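Side-chain contact in McyG protein (Microcystis aeruginosa PCC 7806, PDB 4R0M), which probably activates phenylalanine-like starter acids as acyl-adenylates and loads them onto its carrier domain in the assembly of the toxin microcystin: residues 104-109 / 114-119. Residues are numbered along the deposited sequence; the frame is centred on the assembly and turned at random.
Sequences PSYDLE and KKLENV
Tyr-106 and Leu-116 form the buried half of this contact, in which the loop after strand 96-99 folds against helix 111-122 of a parallel β-sheet subdomain in the ANL-type adenylation domain. CD2 of Leu-116 comes up to the edge of the Tyr-106 ring, in its plane, and lies 3.9 Å from CE2; the two side chains cross at about a right angle. With CG set opposite the carbonyl carbon (chi1 -72°), Tyr-106 carries the CE2 edge of its ring up to Leu-116, and its OH hydrogen-bonds with the backbone N of Ala-103, tying the ring to its own loop. Leu-141 of helix 135-144 also packs on Tyr-106, while Leu-116 rests on Ile-74 and Gln-76 of strand 72-76, so that the loop, both helices and the strand meet round this pair. The other half lies at the surface. Glu-109 and Lys-114, both with chains extended beyond CG, meet obliquely through methylenes, CG of Glu-109 being 4.1 Å from CE of Lys-114. NZ of Lys-114 comes within 4.2 Å of the same CG of Glu-109. Their opposite charges probably attract weakly across the surface, but no salt bridge closes: OE1 of Glu-109 stays 4.2 Å from NZ of Lys-114.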
ATOM      1  N   PRO A 104      11.773   4.382  10.637  1.00 31.44           N
ATOM      2  CA  PRO A 104      12.006   3.504  11.794  1.00 31.53           C
ATOM      3  C   PRO A 104      12.927   4.151  12.826  1.00 31.74           C
ATOM      4  O   PRO A 104      12.794   3.887  14.023  1.00 32.29           O
ATOM      5  CB  PRO A 104      12.657   2.256  11.181  1.00 31.50           C
ATOM      6  CG  PRO A 104      13.129   2.669   9.829  1.00 31.67           C
ATOM      7  CD  PRO A 104      12.188   3.745   9.373  1.00 31.43           C
ATOM      8  N   SER A 105      13.853   4.986  12.358  1.00 32.23           N
ATOM      9  CA  SER A 105      14.650   5.856  13.227  1.00 32.47           C
ATOM     10  C   SER A 105      15.135   7.069  12.438  1.00 32.48           C
ATOM     11  O   SER A 105      15.152   7.049  11.206  1.00 32.05           O
ATOM     12  CB  SER A 105      15.833   5.102  13.847  1.00 32.40           C
ATOM     13  OG  SER A 105      16.788   4.742  12.868  1.00 33.24           O
ATOM     14  N   TYR A 106      15.527   8.121  13.150  1.00 33.28           N
ATOM     15  CA  TYR A 106      15.965   9.362  12.515  1.00 34.02           C
ATOM     16  C   TYR A 106      17.439   9.679  12.780  1.00 35.16           C
ATOM     17  O   TYR A 106      17.935  10.742  12.396  1.00 35.61           O
ATOM     18  CB  TYR A 106      15.048  10.525  12.930  1.00 33.50           C
ATOM     19  CG  TYR A 106      13.674  10.444  12.297  1.00 33.15           C
ATOM     20  CD1 TYR A 106      12.652   9.707  12.896  1.00 33.10           C
ATOM     21  CD2 TYR A 106      13.401  11.083  11.087  1.00 33.09           C
ATOM     22  CE1 TYR A 106      11.397   9.617  12.314  1.00 33.32           C
ATOM     23  CE2 TYR A 106      12.147  11.001  10.496  1.00 33.29           C
ATOM     24  CZ  TYR A 106      11.149  10.269  11.116  1.00 33.28           C
ATOM     25  OH  TYR A 106       9.904  10.175  10.541  1.00 32.68           O
ATOM     26  N   ASP A 107      18.131   8.743  13.426  1.00 36.24           N
ATOM     27  CA  ASP A 107      19.565   8.872  13.703  1.00 36.79           C
ATOM     28  C   ASP A 107      20.399   7.811  12.974  1.00 36.51           C
ATOM     29  O   ASP A 107      21.629   7.818  13.047  1.00 36.57           O
ATOM     30  CB  ASP A 107      19.834   8.836  15.214  1.00 37.56           C
ATOM     31  CG  ASP A 107      19.311   7.569  15.882  1.00 38.49           C
ATOM     32  OD1 ASP A 107      18.761   6.681  15.192  1.00 39.59           O
ATOM     33  OD2 ASP A 107      19.453   7.463  17.118  1.00 39.32           O
ATOM     34  N   LEU A 108      19.715   6.906  12.277  1.00 36.41           N
ATOM     35  CA  LEU A 108      20.363   5.868  11.479  1.00 35.73           C
ATOM     36  C   LEU A 108      19.924   5.944  10.020  1.00 36.11           C
ATOM     37  O   LEU A 108      18.831   6.421   9.714  1.00 36.32           O
ATOM     38  CB  LEU A 108      20.062   4.477  12.047  1.00 35.55           C
ATOM     39  CG  LEU A 108      20.497   4.136  13.480  1.00 35.66           C
ATOM     40  CD1 LEU A 108      19.824   2.850  13.937  1.00 35.08           C
ATOM     41  CD2 LEU A 108      22.013   4.031  13.609  1.00 34.81           C
ATOM     42  N   GLU A 109      20.785   5.451   9.137  1.00 36.70           N
ATOM     43  CA  GLU A 109      20.601   5.524   7.690  1.00 37.08           C
ATOM     44  C   GLU A 109      19.485   4.588   7.215  1.00 36.76           C
ATOM     45  O   GLU A 109      19.569   3.369   7.398  1.00 37.59           O
ATOM     46  CB  GLU A 109      21.923   5.165   7.005  1.00 38.11           C
ATOM     47  CG  GLU A 109      22.194   5.844   5.677  1.00 39.55           C
ATOM     48  CD  GLU A 109      23.651   5.724   5.258  1.00 40.07           C
ATOM     49  OE1 GLU A 109      23.949   4.919   4.351  1.00 41.00           O
ATOM     50  OE2 GLU A 109      24.504   6.426   5.842  1.00 40.63           O
ATOM     51  N   LYS A 114      15.790   9.339   3.830  1.00 33.46           N
ATOM     52  CA  LYS A 114      16.229   9.860   2.531  1.00 34.60           C
ATOM     53  C   LYS A 114      15.066  10.435   1.727  1.00 33.47           C
ATOM     54  O   LYS A 114      15.199  11.486   1.101  1.00 32.94           O
ATOM     55  CB  LYS A 114      16.938   8.772   1.714  1.00 36.93           C
ATOM     56  CG  LYS A 114      18.340   8.440   2.202  1.00 40.09           C
ATOM     57  CD  LYS A 114      18.842   7.124   1.620  1.00 42.52           C
ATOM     58  CE  LYS A 114      20.138   6.687   2.291  1.00 44.07           C
ATOM     59  NZ  LYS A 114      20.575   5.334   1.848  1.00 45.36           N
ATOM     60  N   LYS A 115      13.933   9.739   1.756  1.00 32.88           N
ATOM     61  CA  LYS A 115      12.726  10.181   1.065  1.00 32.16           C
ATOM     62  C   LYS A 115      12.240  11.516   1.633  1.00 31.24           C
ATOM     63  O   LYS A 115      11.955  12.447   0.881  1.00 30.53           O
ATOM     64  CB  LYS A 115      11.634   9.116   1.166  1.00 32.33           C
ATOM     65  CG  LYS A 115      10.571   9.207   0.084  1.00 33.31           C
ATOM     66  CD  LYS A 115       9.481   8.176   0.316  1.00 34.04           C
ATOM     67  CE  LYS A 115       8.540   8.090  -0.871  1.00 34.76           C
ATOM     68  NZ  LYS A 115       7.424   7.139  -0.615  1.00 35.60           N
ATOM     69  N   LEU A 116      12.172  11.602   2.961  1.00 30.34           N
ATOM     70  CA  LEU A 116      11.785  12.832   3.649  1.00 30.07           C
ATOM     71  C   LEU A 116      12.651  14.018   3.222  1.00 30.69           C
ATOM     72  O   LEU A 116      12.125  15.084   2.899  1.00 30.90           O
ATOM     73  CB  LEU A 116      11.838  12.644   5.171  1.00 29.07           C
ATOM     74  CG  LEU A 116      11.741  13.880   6.075  1.00 29.04           C
ATOM     75  CD1 LEU A 116      10.392  14.583   5.954  1.00 28.81           C
ATOM     76  CD2 LEU A 116      12.023  13.496   7.519  1.00 28.40           C
ATOM     77  N   GLU A 117      13.970  13.819   3.214  1.00 30.67           N
ATOM     78  CA  GLU A 117      14.917  14.863   2.814  1.00 30.86           C
ATOM     79  C   GLU A 117      14.807  15.220   1.332  1.00 30.31           C
ATOM     80  O   GLU A 117      14.867  16.397   0.973  1.00 30.16           O
ATOM     81  CB  GLU A 117      16.356  14.465   3.167  1.00 31.10           C
ATOM     82  CG  GLU A 117      16.630  14.430   4.664  1.00 32.22           C
ATOM     83  CD  GLU A 117      18.059  14.054   5.017  1.00 32.91           C
ATOM     84  OE1 GLU A 117      18.906  13.930   4.109  1.00 33.76           O
ATOM     85  OE2 GLU A 117      18.339  13.884   6.219  1.00 34.03           O
ATOM     86  N   ASN A 118      14.646  14.205   0.482  1.00 29.79           N
ATOM     87  CA  ASN A 118      14.520  14.419  -0.961  1.00 29.88           C
ATOM     88  C   ASN A 118      13.251  15.179  -1.329  1.00 29.77           C
ATOM     89  O   ASN A 118      13.302  16.154  -2.078  1.00 29.91           O
ATOM     90  CB  ASN A 118      14.589  13.094  -1.732  1.00 29.92           C
ATOM     91  CG  ASN A 118      16.005  12.548  -1.846  1.00 30.33           C
ATOM     92  OD1 ASN A 118      16.986  13.283  -1.718  1.00 30.69           O
ATOM     93  ND2 ASN A 118      16.115  11.248  -2.097  1.00 30.10           N
ATOM     94  N   VAL A 119      12.120  14.725  -0.790  1.00 29.33           N
ATOM     95  CA  VAL A 119      10.828  15.369  -1.011  1.00 29.27           C
ATOM     96  C   VAL A 119      10.866  16.809  -0.496  1.00 29.72           C
ATOM     97  O   VAL A 119      10.393  17.727  -1.170  1.00 29.92           O
ATOM     98  CB  VAL A 119       9.676  14.566  -0.358  1.00 28.97           C
ATOM     99  CG1 VAL A 119       8.370  15.349  -0.378  1.00 28.86           C
ATOM    100  CG2 VAL A 119       9.500  13.225  -1.057  1.00 28.49           C
TER